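Local coordinates for chitin binding protein (PDB 6IF7) that binds copper, probably binds chitin, is insecticidal, and is possibly a lytic polysaccharide monooxygenase of the AA10 family, at residues Arg13-Asn18 against Ala38-Asn43; Ser3-Ile8 against Pro94-Ala99; Phe109-Glu114 against Ser153-Ser158; Val45-Ala50 against Cys64-Phe69. All coordinates share one frame; numbering follows the deposited sequence.

Contact 1 of 4, residues Arg13-Asn18 against Ala38-Asn43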
loop_
_atom_site.group_PDB
_atom_site.type_symbol
_atom_site.label_atom_id
_atom_site.label_comp_id
_atom_site.label_asym_id
_atom_site.label_seq_id
_atom_site.Cartn_x
_atom_site.Cartn_y
_atom_site.Cartn_z
ATOM N N ARG A 13 8.673 -0.135 4.334
ATOM C CA ARG A 13 9.255 -1.038 5.347
ATOM C C ARG A 13 10.555 -1.724 4.878
ATOM O O ARG A 13 11.541 -1.773 5.624
ATOM C CB ARG A 13 8.248 -2.113 5.761
ATOM C CG ARG A 13 8.781 -3.116 6.790
ATOM C CD ARG A 13 7.738 -4.167 7.221
ATOM N NE ARG A 13 6.951 -3.725 8.370
ATOM C CZ ARG A 13 7.385 -3.665 9.627
ATOM N NH1 ARG A 13 8.615 -4.043 9.948
ATOM N NH2 ARG A 13 6.573 -3.232 10.586
ATOM N N CYS A 14 10.543 -2.284 3.668
ATOM C CA CYS A 14 11.754 -2.917 3.126
ATOM C C CYS A 14 12.894 -1.896 2.972
ATOM O O CYS A 14 14.030 -2.198 3.321
ATOM C CB CYS A 14 11.481 -3.687 1.831
ATOM S SG CYS A 14 10.405 -5.128 2.062
ATOM N N ARG A 15 12.582 -0.676 2.542
ATOM C CA ARG A 15 13.568 0.414 2.601
ATOM C C ARG A 15 14.172 0.589 3.992
ATOM O O ARG A 15 15.394 0.737 4.115
ATOM C CB ARG A 15 12.958 1.752 2.155
ATOM C CG ARG A 15 13.824 2.979 2.422
ATOM C CD ARG A 15 15.028 2.999 1.497
ATOM N NE ARG A 15 16.005 4.026 1.870
ATOM C CZ ARG A 15 16.988 3.877 2.758
ATOM N NH1 ARG A 15 17.163 2.755 3.425
ATOM N NH2 ARG A 15 17.806 4.881 2.985
ATOM N N LEU A 16 13.320 0.615 5.021
ATOM C CA LEU A 16 13.786 0.841 6.394
ATOM C C LEU A 16 14.539 -0.335 6.983
ATOM O O LEU A 16 15.275 -0.166 7.941
ATOM C CB LEU A 16 12.643 1.271 7.311
ATOM C CG LEU A 16 12.069 2.652 6.998
ATOM C CD1 LEU A 16 10.963 2.977 7.993
ATOM C CD2 LEU A 16 13.126 3.763 7.027
ATOM N N GLU A 17 14.385 -1.517 6.402
ATOM C CA GLU A 17 15.230 -2.647 6.769
ATOM C C GLU A 17 16.614 -2.615 6.100
ATOM O O GLU A 17 17.423 -3.482 6.399
ATOM C CB GLU A 17 14.544 -3.955 6.421
ATOM C CG GLU A 17 13.269 -4.203 7.183
ATOM C CD GLU A 17 12.685 -5.566 6.871
ATOM O OE1 GLU A 17 13.373 -6.334 6.169
ATOM O OE2 GLU A 17 11.554 -5.874 7.323
ATOM N N ASN A 18 16.875 -1.628 5.231
ATOM C CA ASN A 18 18.137 -1.466 4.477
ATOM C C ASN A 18 18.214 -2.391 3.239
ATOM O O ASN A 18 18.449 -3.601 3.368
ATOM C CB ASN A 18 19.377 -1.569 5.396
ATOM C CG ASN A 18 20.694 -1.594 4.639
ATOM O OD1 ASN A 18 20.858 -0.992 3.575
ATOM N ND2 ASN A 18 21.656 -2.312 5.210
ATOM N N ALA A 38 15.068 0.019 -6.688
ATOM C CA ALA A 38 13.606 0.088 -6.542
ATOM C C ALA A 38 13.191 0.558 -5.133
ATOM O O ALA A 38 12.271 1.384 -4.987
ATOM C CB ALA A 38 12.980 -1.266 -6.845
ATOM N N PHE A 39 13.903 0.055 -4.119
ATOM C CA PHE A 39 13.593 0.340 -2.713
ATOM C C PHE A 39 14.112 1.666 -2.191
ATOM O O PHE A 39 13.504 2.248 -1.299
ATOM C CB PHE A 39 14.010 -0.823 -1.817
ATOM C CG PHE A 39 13.211 -2.059 -2.085
ATOM C CD1 PHE A 39 11.984 -2.263 -1.454
ATOM C CD2 PHE A 39 13.627 -2.977 -3.053
ATOM C CE1 PHE A 39 11.221 -3.380 -1.757
ATOM C CE2 PHE A 39 12.862 -4.092 -3.362
ATOM C CZ PHE A 39 11.661 -4.300 -2.715
ATOM N N TYR A 40 15.206 2.166 -2.756
ATOM C CA TYR A 40 15.560 3.554 -2.541
ATOM C C TYR A 40 14.557 4.478 -3.233
ATOM O O TYR A 40 14.407 5.602 -2.808
ATOM C CB TYR A 40 16.983 3.853 -3.009
ATOM C CG TYR A 40 18.035 3.108 -2.223
ATOM C CD1 TYR A 40 18.196 3.337 -0.862
ATOM C CD2 TYR A 40 18.855 2.164 -2.838
ATOM C CE1 TYR A 40 19.168 2.668 -0.133
ATOM C CE2 TYR A 40 19.831 1.496 -2.126
ATOM C CZ TYR A 40 19.978 1.755 -0.771
ATOM O OH TYR A 40 20.903 1.061 -0.044
ATOM N N ASP A 41 13.879 3.995 -4.281
ATOM C CA ASP A 41 12.740 4.695 -4.902
ATOM C C ASP A 41 11.381 4.229 -4.351
ATOM O O ASP A 41 10.399 4.089 -5.114
ATOM C CB ASP A 41 12.746 4.490 -6.426
ATOM C CG ASP A 41 14.072 4.858 -7.077
ATOM O OD1 ASP A 41 14.878 5.570 -6.445
ATOM O OD2 ASP A 41 14.297 4.415 -8.216
ATOM N N TRP A 42 11.304 4.029 -3.027
ATOM C CA TRP A 42 10.071 3.531 -2.365
ATOM C C TRP A 42 8.887 4.492 -2.535
ATOM O O TRP A 42 7.707 4.086 -2.450
ATOM C CB TRP A 42 10.304 3.240 -0.866
ATOM C CG TRP A 42 10.730 4.448 -0.105
ATOM C CD1 TRP A 42 12.003 4.855 0.123
ATOM C CD2 TRP A 42 9.881 5.442 0.469
ATOM N NE1 TRP A 42 12.011 6.033 0.837
ATOM C CE2 TRP A 42 10.716 6.418 1.056
ATOM C CE3 TRP A 42 8.496 5.593 0.572
ATOM C CZ2 TRP A 42 10.210 7.529 1.724
ATOM C CZ3 TRP A 42 7.992 6.703 1.262
ATOM C CH2 TRP A 42 8.840 7.647 1.820
ATOM N N ASN A 43 9.205 5.759 -2.776
ATOM C CA ASN A 43 8.193 6.807 -2.878
ATOM C C ASN A 43 7.587 6.987 -4.270
ATOM O O ASN A 43 6.797 7.915 -4.490
ATOM C CB ASN A 43 8.780 8.141 -2.370
ATOM C CG ASN A 43 9.960 8.629 -3.204
ATOM O OD1 ASN A 43 10.482 7.914 -4.055
ATOM N ND2 ASN A 43 10.391 9.854 -2.945
HETATM O O HOH W 1 15.524 6.052 -0.097
#
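One face of the Arg15 guanidinium lies against the Tyr40 ring, whose CE1 sits 3.8 Å above the guanidinium plane and over its centre. The two planes stand 72° apart, so Tyr40 offers no parallel stack. In the guanidinium plane, at its edge, a water accepts from Arg15 NE at 2.9 Å and donates to Tyr40 O; the same water lies in plane at the edge of the Tyr40 ring. The Trp42 ring has Asn43 CB over one face and Phe39 O at its edge, while Arg15 CG comes to 3.5 Å from Trp42 CD1. With CG anti to the backbone N (chi1 169°) and a bend at chi2, the Arg15 chain runs between Tyr40 and Trp42, its CD 3.3 Å from Phe39 O. Cys14 CB meets Phe39 CE1 at 3.6 Å, and Cys14 SG, in a disulfide with Cys27, makes an oblique sulfur-aromatic contact with the same ring. Tyr40 OH is hydrogen-bonded to Glu20. No direct hydrogen bond links 13-18 to 38-43: helices 10-16 and 36-40 meet through aromatic and aliphatic surfaces, with one water carrying the polar link between otherwise largely apolar contacts.

Contact 2 of 4, residues Ser3-Ile8 against Pro94-Ala99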
loop_
_atom_site.group_PDB
_atom_site.type_symbol
_atom_site.label_atom_id
_atom_site.label_comp_id
_atom_site.label_asym_id
_atom_site.label_seq_id
_atom_site.Cartn_x
_atom_site.Cartn_y
_atom_site.Cartn_z
ATOM N N SER A 3 4.407 7.038 0.230
ATOM C CA SER A 3 3.792 5.732 0.405
ATOM C C SER A 3 3.122 5.753 1.801
ATOM O O SER A 3 3.247 6.754 2.527
ATOM C CB SER A 3 4.844 4.615 0.340
ATOM O OG SER A 3 4.247 3.343 0.119
ATOM N N MET A 4 2.448 4.654 2.163
ATOM C CA MET A 4 1.848 4.503 3.486
ATOM C C MET A 4 2.895 4.312 4.558
ATOM O O MET A 4 3.858 3.537 4.408
ATOM C CB MET A 4 0.834 3.347 3.554
ATOM C CG MET A 4 -0.533 3.704 3.006
ATOM S SD MET A 4 -1.435 4.936 4.009
ATOM C CE MET A 4 -1.980 3.904 5.357
ATOM N N GLU A 5 2.677 5.058 5.635
ATOM C CA GLU A 5 3.534 5.066 6.807
ATOM C C GLU A 5 2.915 4.276 7.954
ATOM O O GLU A 5 3.631 3.585 8.667
ATOM C CB GLU A 5 3.797 6.503 7.269
ATOM C CG GLU A 5 4.730 6.606 8.469
ATOM C CD GLU A 5 4.961 8.036 8.899
ATOM O OE1 GLU A 5 6.126 8.383 9.069
ATOM O OE2 GLU A 5 3.991 8.814 9.050
ATOM N N ASP A 6 1.601 4.375 8.139
ATOM C CA ASP A 6 0.952 3.649 9.224
ATOM C C ASP A 6 -0.481 3.307 8.804
ATOM O O ASP A 6 -1.278 4.227 8.638
ATOM C CB ASP A 6 0.986 4.501 10.485
ATOM C CG ASP A 6 0.691 3.720 11.751
ATOM O OD1 ASP A 6 1.147 2.560 11.917
ATOM O OD2 ASP A 6 -0.004 4.299 12.610
ATOM N N PRO A 7 -0.801 2.024 8.569
ATOM C CA PRO A 7 0.148 0.903 8.545
ATOM C C PRO A 7 1.136 0.963 7.381
ATOM O O PRO A 7 0.734 1.167 6.227
ATOM C CB PRO A 7 -0.756 -0.324 8.343
ATOM C CG PRO A 7 -1.922 0.202 7.567
ATOM C CD PRO A 7 -2.126 1.619 8.060
ATOM N N ILE A 8 2.399 0.718 7.708
ATOM C CA ILE A 8 3.508 0.935 6.799
ATOM C C ILE A 8 3.420 0.035 5.555
ATOM O O ILE A 8 3.109 -1.149 5.660
ATOM C CB ILE A 8 4.869 0.784 7.554
ATOM C CG1 ILE A 8 5.994 1.379 6.696
ATOM C CG2 ILE A 8 5.123 -0.666 7.990
ATOM C CD1 ILE A 8 7.385 1.321 7.287
ATOM N N PRO A 94 -4.554 5.761 13.936
ATOM C CA PRO A 94 -3.837 6.900 13.339
ATOM C C PRO A 94 -3.193 6.544 11.995
ATOM O O PRO A 94 -1.995 6.217 11.935
ATOM C CB PRO A 94 -2.797 7.276 14.411
ATOM C CG PRO A 94 -2.558 6.026 15.168
ATOM C CD PRO A 94 -3.783 5.155 15.050
ATOM N N PHE A 95 -4.000 6.577 10.930
ATOM C CA PHE A 95 -3.485 6.329 9.586
ATOM C C PHE A 95 -2.556 7.477 9.162
ATOM O O PHE A 95 -2.900 8.678 9.317
ATOM C CB PHE A 95 -4.577 6.154 8.526
ATOM C CG PHE A 95 -5.520 5.010 8.781
ATOM C CD1 PHE A 95 -5.164 3.705 8.456
ATOM C CD2 PHE A 95 -6.792 5.245 9.330
ATOM C CE1 PHE A 95 -6.038 2.648 8.675
ATOM C CE2 PHE A 95 -7.670 4.199 9.549
ATOM C CZ PHE A 95 -7.290 2.906 9.224
ATOM N N ARG A 96 -1.390 7.098 8.618
ATOM C CA ARG A 96 -0.397 8.073 8.141
ATOM C C ARG A 96 0.121 7.658 6.784
ATOM O O ARG A 96 0.414 6.493 6.586
ATOM C CB ARG A 96 0.775 8.174 9.108
ATOM C CG ARG A 96 0.393 8.500 10.543
ATOM C CD ARG A 96 -0.009 9.947 10.711
ATOM N NE ARG A 96 -0.346 10.235 12.112
ATOM C CZ ARG A 96 -1.577 10.251 12.654
ATOM N NH1 ARG A 96 -2.691 10.010 11.942
ATOM N NH2 ARG A 96 -1.702 10.542 13.945
ATOM N N TYR A 97 0.213 8.625 5.863
ATOM C CA TYR A 97 0.818 8.454 4.529
ATOM C C TYR A 97 1.957 9.452 4.462
ATOM O O TYR A 97 1.723 10.681 4.450
ATOM C CB TYR A 97 -0.201 8.749 3.410
ATOM C CG TYR A 97 0.265 8.362 2.010
ATOM C CD1 TYR A 97 1.215 9.109 1.309
ATOM C CD2 TYR A 97 -0.257 7.239 1.386
ATOM C CE1 TYR A 97 1.630 8.727 0.054
ATOM C CE2 TYR A 97 0.148 6.862 0.130
ATOM C CZ TYR A 97 1.088 7.598 -0.526
ATOM O OH TYR A 97 1.440 7.169 -1.787
ATOM N N ILE A 98 3.180 8.930 4.419
ATOM C CA ILE A 98 4.376 9.782 4.389
ATOM C C ILE A 98 4.578 10.293 2.963
ATOM O O ILE A 98 4.586 9.512 1.988
ATOM C CB ILE A 98 5.667 9.110 4.955
ATOM C CG1 ILE A 98 6.865 10.094 4.894
ATOM C CG2 ILE A 98 6.043 7.829 4.215
ATOM C CD1 ILE A 98 8.068 9.664 5.716
ATOM N N ALA A 99 4.703 11.610 2.859
ATOM C CA ALA A 99 4.854 12.278 1.583
ATOM C C ALA A 99 6.207 12.988 1.578
ATOM O O ALA A 99 6.416 13.934 2.327
ATOM C CB ALA A 99 3.713 13.261 1.358
#
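Arg96 O is gripped by two backbone donors, Glu5 N at 2.8 Å and Asp6 N at 2.9 Å, which approach from the same face of its carbonyl plane, tilted 33° and 24° from it. Arg96 N answers with a bond to Asp6 O at 2.9 Å, in the carbonyl plane and on a lone pair. Farther along, Ser3 N donates to Ile98 O, while the return bond from Ile98 N to Ser3 O is weak. The Tyr97 ring lies flat beneath the Ser3 backbone: Ser3 O stands 3.3 Å above the ring plane, over its centre, and Met4 N is offset toward the rim. This placement follows from Tyr97 CG being anti to the backbone N (chi1 -170°). Met4, bent at chi2 and chi3, crosses Tyr97 at about a right angle and sets SD 3.7 Å from Tyr97 CD2, an oblique Met-aromatic contact. On the other face of the sheet Glu5 CB packs on Ile98 CB, and Glu5 OE2, hydrogen-bonded to Ser144, comes 3.3 Å from Arg96 CB. Pro7, after a cis peptide bond, brings CD to the edge of the Phe95 ring. Two consecutive residues facing Arg96 make a classic beta bulge, here in the antiparallel pair of strands 2-6 and 95-99, part of the beta-sandwich core characteristic of AA10 enzymes.

Contact 3 of 4, residues Phe109-Glu114 against Ser153-Ser158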
loop_
_atom_site.group_PDB
_atom_site.type_symbol
_atom_site.label_atom_id
_atom_site.label_comp_id
_atom_site.label_asym_id
_atom_site.label_seq_id
_atom_site.Cartn_x
_atom_site.Cartn_y
_atom_site.Cartn_z
ATOM N N PHE A 109 -8.837 4.164 0.278
ATOM C CA PHE A 109 -8.401 3.017 1.096
ATOM C C PHE A 109 -9.310 1.816 0.862
ATOM O O PHE A 109 -10.505 1.878 1.133
ATOM C CB PHE A 109 -8.447 3.325 2.597
ATOM C CG PHE A 109 -7.356 4.211 3.087
ATOM C CD1 PHE A 109 -7.199 5.500 2.595
ATOM C CD2 PHE A 109 -6.521 3.795 4.114
ATOM C CE1 PHE A 109 -6.222 6.341 3.086
ATOM C CE2 PHE A 109 -5.530 4.629 4.600
ATOM C CZ PHE A 109 -5.379 5.904 4.083
ATOM N N TYR A 110 -8.725 0.714 0.408
ATOM C CA TYR A 110 -9.442 -0.544 0.244
ATOM C C TYR A 110 -8.857 -1.550 1.197
ATOM O O TYR A 110 -7.653 -1.509 1.478
ATOM C CB TYR A 110 -9.291 -1.078 -1.182
ATOM C CG TYR A 110 -9.890 -0.155 -2.231
ATOM C CD1 TYR A 110 -9.149 0.934 -2.736
ATOM C CD2 TYR A 110 -11.205 -0.342 -2.709
ATOM C CE1 TYR A 110 -9.687 1.786 -3.689
ATOM C CE2 TYR A 110 -11.742 0.507 -3.674
ATOM C CZ TYR A 110 -10.978 1.572 -4.160
ATOM O OH TYR A 110 -11.467 2.434 -5.111
ATOM N N VAL A 111 -9.703 -2.455 1.680
ATOM C CA VAL A 111 -9.256 -3.643 2.409
ATOM C C VAL A 111 -9.626 -4.923 1.650
ATOM O O VAL A 111 -10.628 -4.974 0.916
ATOM C CB VAL A 111 -9.847 -3.694 3.844
ATOM C CG1 VAL A 111 -11.298 -4.179 3.847
ATOM C CG2 VAL A 111 -8.983 -4.567 4.738
ATOM N N THR A 112 -8.815 -5.956 1.864
ATOM C CA THR A 112 -9.088 -7.293 1.349
ATOM C C THR A 112 -10.389 -7.862 1.933
ATOM O O THR A 112 -10.702 -7.645 3.107
ATOM C CB THR A 112 -7.937 -8.272 1.669
ATOM O OG1 THR A 112 -7.498 -8.070 3.023
ATOM C CG2 THR A 112 -6.770 -8.050 0.739
ATOM N N ARG A 113 -11.127 -8.585 1.097
ATOM C CA ARG A 113 -12.363 -9.256 1.508
ATOM C C ARG A 113 -12.087 -10.440 2.463
ATOM O O ARG A 113 -10.971 -10.969 2.538
ATOM C CB ARG A 113 -13.075 -9.828 0.286
ATOM C CG ARG A 113 -13.601 -8.832 -0.722
ATOM C CD ARG A 113 -13.691 -9.534 -2.074
ATOM N NE ARG A 113 -14.216 -8.706 -3.156
ATOM C CZ ARG A 113 -15.496 -8.368 -3.319
ATOM N NH1 ARG A 113 -16.431 -8.769 -2.462
ATOM N NH2 ARG A 113 -15.855 -7.599 -4.344
ATOM N N GLU A 114 -13.130 -10.885 3.162
ATOM C CA GLU A 114 -13.012 -12.051 4.044
ATOM C C GLU A 114 -12.567 -13.244 3.223
ATOM O O GLU A 114 -12.944 -13.373 2.054
ATOM C CB GLU A 114 -14.335 -12.345 4.755
ATOM C CG GLU A 114 -14.745 -11.281 5.790
ATOM C CD GLU A 114 -13.766 -11.121 6.950
ATOM O OE1 GLU A 114 -12.754 -10.389 6.838
ATOM O OE2 GLU A 114 -14.013 -11.719 8.005
ATOM N N SER A 153 -15.651 -3.850 10.266
ATOM C CA SER A 153 -15.834 -4.398 11.620
ATOM C C SER A 153 -15.914 -5.904 11.815
ATOM O O SER A 153 -15.784 -6.358 12.960
ATOM C CB SER A 153 -17.028 -3.733 12.330
ATOM O OG SER A 153 -18.182 -3.862 11.549
ATOM N N GLY A 154 -16.078 -6.704 10.780
ATOM C CA GLY A 154 -16.167 -8.155 11.051
ATOM C C GLY A 154 -14.933 -8.920 10.651
ATOM O O GLY A 154 -15.040 -9.988 10.091
ATOM N N LYS A 155 -13.762 -8.367 10.917
ATOM C CA LYS A 155 -12.525 -8.880 10.344
ATOM C C LYS A 155 -11.577 -9.344 11.429
ATOM O O LYS A 155 -11.567 -8.794 12.487
ATOM C CB LYS A 155 -11.853 -7.779 9.544
ATOM C CG LYS A 155 -12.749 -7.177 8.472
ATOM C CD LYS A 155 -11.948 -6.330 7.492
ATOM C CE LYS A 155 -11.096 -7.167 6.536
ATOM N NZ LYS A 155 -11.896 -8.007 5.610
ATOM N N SER A 156 -10.778 -10.356 11.131
ATOM C CA SER A 156 -9.650 -10.756 11.974
ATOM C C SER A 156 -8.569 -11.434 11.124
ATOM O O SER A 156 -8.841 -11.929 10.038
ATOM C CB SER A 156 -10.127 -11.687 13.079
ATOM O OG SER A 156 -10.768 -12.797 12.499
ATOM N N GLY A 157 -7.335 -11.423 11.600
ATOM C CA GLY A 157 -6.265 -12.100 10.892
ATOM C C GLY A 157 -5.611 -11.301 9.763
ATOM O O GLY A 157 -5.802 -10.096 9.623
ATOM N N SER A 158 -4.842 -12.019 8.949
ATOM C CA SER A 158 -3.969 -11.421 7.952
ATOM C C SER A 158 -4.765 -10.857 6.788
ATOM O O SER A 158 -5.447 -11.588 6.099
ATOM C CB SER A 158 -2.974 -12.452 7.416
ATOM O OG SER A 158 -2.157 -12.907 8.469
#
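Lys155 and Val111 reach toward each other tip to tip, while Lys155 and Glu114 cross obliquely. The lysine chain starts with CG anti to its carbonyl carbon (chi1 -55°) and then bends at both chi3 and chi4, a hook that brings NZ back to the 109-114 segment. There NZ donates two hydrogen bonds. One goes to Thr112 O at 2.8 Å, in the carbonyl plane and with a C=O...donor angle of 160°. The other, also 2.8 Å, goes to Glu114 OE1 and forms a salt bridge; it meets the carboxylate on the anti side, 21° out of its plane. Glu114 bends at chi2 to turn its carboxylate back over the lysine, and OE1 also lies 3.6 Å from Lys155 CG, so the acid follows the aliphatic chain as well as its charged end. On the apolar side, Lys155 CE packs against Val111 CG2 at 3.8 Å. The ammonium thus has a backbone carbonyl and a carboxylate as partners. Its charge would favour an ionised Glu114, whereas Gly154 O, an acceptor 2.9 Å from Glu114 OE2, would disfavour it, so the two influences probably oppose each other. A methionine in place of Lys155 would probably leave Glu114 without its opposite charge and Thr112 O without this donor. Lys155 N is itself held by Ser88 OG. The contact lies just past the end of strand 105-111, where Thr112 OG1 bonds to His159 and Leu160 at the start of strand 159-167; Val111 and Lys155 both rest on Phe182, so the loop before strand 159-167 is fastened beside the end of strand 173-182.

Contact 4 of 4, residues Val45-Ala50 against Cys64-Phe69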
loop_
_atom_site.group_PDB
_atom_site.type_symbol
_atom_site.label_atom_id
_atom_site.label_comp_id
_atom_site.label_asym_id
_atom_site.label_seq_id
_atom_site.Cartn_x
_atom_site.Cartn_y
_atom_site.Cartn_z
ATOM N N VAL A 45 6.129 4.316 -6.447
ATOM C CA VAL A 45 5.298 3.253 -7.033
ATOM C C VAL A 45 4.116 3.942 -7.735
ATOM O O VAL A 45 2.981 3.951 -7.261
ATOM C CB VAL A 45 4.858 2.204 -5.996
ATOM C CG1 VAL A 45 4.115 1.071 -6.673
ATOM C CG2 VAL A 45 6.078 1.680 -5.228
ATOM N N ASN A 46 4.412 4.531 -8.890
ATOM C CA ASN A 46 3.448 5.329 -9.594
ATOM C C ASN A 46 3.141 4.823 -11.020
ATOM O O ASN A 46 3.837 3.963 -11.593
ATOM C CB ASN A 46 3.897 6.799 -9.588
ATOM C CG ASN A 46 5.105 7.058 -10.463
ATOM O OD1 ASN A 46 5.838 6.161 -10.810
ATOM N ND2 ASN A 46 5.311 8.292 -10.810
ATOM N N ILE A 47 2.036 5.340 -11.534
ATOM C CA ILE A 47 1.673 5.249 -12.923
ATOM C C ILE A 47 1.473 6.725 -13.264
ATOM O O ILE A 47 0.431 7.292 -12.898
ATOM C CB ILE A 47 0.387 4.427 -13.127
ATOM C CG1 ILE A 47 0.636 2.979 -12.713
ATOM C CG2 ILE A 47 -0.078 4.486 -14.603
ATOM C CD1 ILE A 47 -0.560 2.063 -12.885
ATOM N N PRO A 48 2.467 7.364 -13.933
ATOM C CA PRO A 48 2.378 8.810 -14.279
ATOM C C PRO A 48 1.157 9.160 -15.115
ATOM O O PRO A 48 0.720 10.289 -15.152
ATOM C CB PRO A 48 3.656 9.071 -15.097
ATOM C CG PRO A 48 4.521 7.877 -14.921
ATOM C CD PRO A 48 3.626 6.722 -14.589
ATOM N N ASN A 49 0.605 8.127 -15.711
ATOM C CA ASN A 49 -0.442 8.176 -16.648
ATOM C C ASN A 49 -1.861 7.842 -16.149
ATOM O O ASN A 49 -2.781 7.891 -16.941
ATOM C CB ASN A 49 -0.060 7.117 -17.697
ATOM C CG ASN A 49 -0.644 7.410 -19.018
ATOM O OD1 ASN A 49 -1.065 8.551 -19.260
ATOM N ND2 ASN A 49 -0.694 6.402 -19.896
ATOM N N ALA A 50 -2.059 7.508 -14.874
ATOM C CA ALA A 50 -3.276 6.756 -14.471
ATOM C C ALA A 50 -4.596 7.351 -14.924
ATOM O O ALA A 50 -5.381 6.684 -15.583
ATOM C CB ALA A 50 -3.325 6.545 -12.972
ATOM N N CYS A 64 0.389 -4.639 -6.083
ATOM C CA CYS A 64 1.374 -3.985 -5.214
ATOM C C CYS A 64 2.514 -3.300 -5.961
ATOM O O CYS A 64 3.039 -2.313 -5.471
ATOM C CB CYS A 64 1.937 -4.979 -4.212
ATOM S SG CYS A 64 0.693 -5.645 -3.079
ATOM N N SER A 65 2.893 -3.818 -7.132
ATOM C CA SER A 65 3.831 -3.123 -8.029
ATOM C C SER A 65 3.169 -2.107 -8.950
ATOM O O SER A 65 3.861 -1.347 -9.600
ATOM C CB SER A 65 4.607 -4.129 -8.891
ATOM O OG SER A 65 3.770 -4.785 -9.826
ATOM N N ALA A 66 1.839 -2.091 -8.992
ATOM C CA ALA A 66 1.052 -1.264 -9.923
ATOM C C ALA A 66 1.393 -1.566 -11.391
ATOM O O ALA A 66 1.465 -0.662 -12.221
ATOM C CB ALA A 66 1.217 0.225 -9.611
ATOM N N GLY A 67 1.614 -2.844 -11.684
ATOM C CA GLY A 67 1.998 -3.289 -13.017
ATOM C C GLY A 67 3.384 -2.896 -13.468
ATOM O O GLY A 67 3.716 -3.090 -14.630
ATOM N N ARG A 68 4.206 -2.378 -12.553
ATOM C CA ARG A 68 5.543 -1.908 -12.870
ATOM C C ARG A 68 6.514 -3.030 -12.545
ATOM O O ARG A 68 6.639 -3.418 -11.401
ATOM C CB ARG A 68 5.892 -0.672 -12.049
ATOM C CG ARG A 68 4.954 0.525 -12.220
ATOM C CD ARG A 68 5.334 1.454 -13.375
ATOM N NE ARG A 68 6.727 1.849 -13.260
ATOM C CZ ARG A 68 7.223 2.747 -12.396
ATOM N NH1 ARG A 68 6.450 3.421 -11.545
ATOM N NH2 ARG A 68 8.534 2.974 -12.393
ATOM N N PHE A 69 7.172 -3.571 -13.567
ATOM C CA PHE A 69 8.174 -4.643 -13.401
ATOM C C PHE A 69 9.253 -4.295 -12.381
ATOM O O PHE A 69 9.691 -5.142 -11.612
ATOM C CB PHE A 69 8.851 -4.927 -14.747
ATOM C CG PHE A 69 9.585 -6.220 -14.790
ATOM C CD1 PHE A 69 8.891 -7.408 -14.895
ATOM C CD2 PHE A 69 10.958 -6.247 -14.740
ATOM C CE1 PHE A 69 9.561 -8.607 -14.954
ATOM C CE2 PHE A 69 11.641 -7.447 -14.788
ATOM C CZ PHE A 69 10.943 -8.629 -14.887
#
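A type I' turn from Ser65 to Arg68, closed by Arg68 N to Ser65 O at 3.1 Å, faces the short strand 46-47, which runs on into a type I turn from Ile47 to Ala50. Arg68 carries the polar link: its NH1 donates to Asn46 O at 2.7 Å, with an N-H...O angle of 147° and the donor tilted 24° from the carbonyl plane. Bends at chi2 and chi3 fold the arginine chain over this carbonyl and bring CD within 3.4 Å of Asn46 O. The Asn46 amide crosses the guanidinium obliquely, their planes 58° apart, and its ND2 is hydrogen-bonded to Glu172. Replacing Arg68 with an alanine would probably deprive Asn46 O of this donor and uncover that side of the strand. Beside this polar link, Ile47 CD1 touches Ala66 O at 3.5 Å and Ala66 CB at 4.2 Å, while Val45 CG1 packs on Cys64 O at 3.7 Å. Ile47 and Ala66 both rest on Tyr175 of strand 173-182, where Tyr175 and Ala173 form backbone hydrogen bonds with Val45 and Ile47 respectively; Cys64, in a disulfide with Cys177, ties the loop between helix 54-57 and strand 84-86 to that same strand.

How the contacts relate
From the N terminus, strand 2-6 opens the widest loop, which contact 2 closes only when strand 95-99 pairs with it. Contacts 1 and 4 are nested inside that loop, one after the other: contact 1 brings helix 36-40 back to helix 10-16, and contact 4 then joins strand 46-47 to the loop holding 64-69. Contact 3 follows in series, closing the excursion from strand 105-111 to the loop before strand 159-167; no two loops cross. Trp42 of contact 1 packs on Ser3 and Ile98, joining the helices to the first sheet, and Met4 and Phe95 of contact 2 meet Phe109, bridging to the second sheet. Contacts 3 and 4 reach that second sheet on opposite sides of the chain's centre.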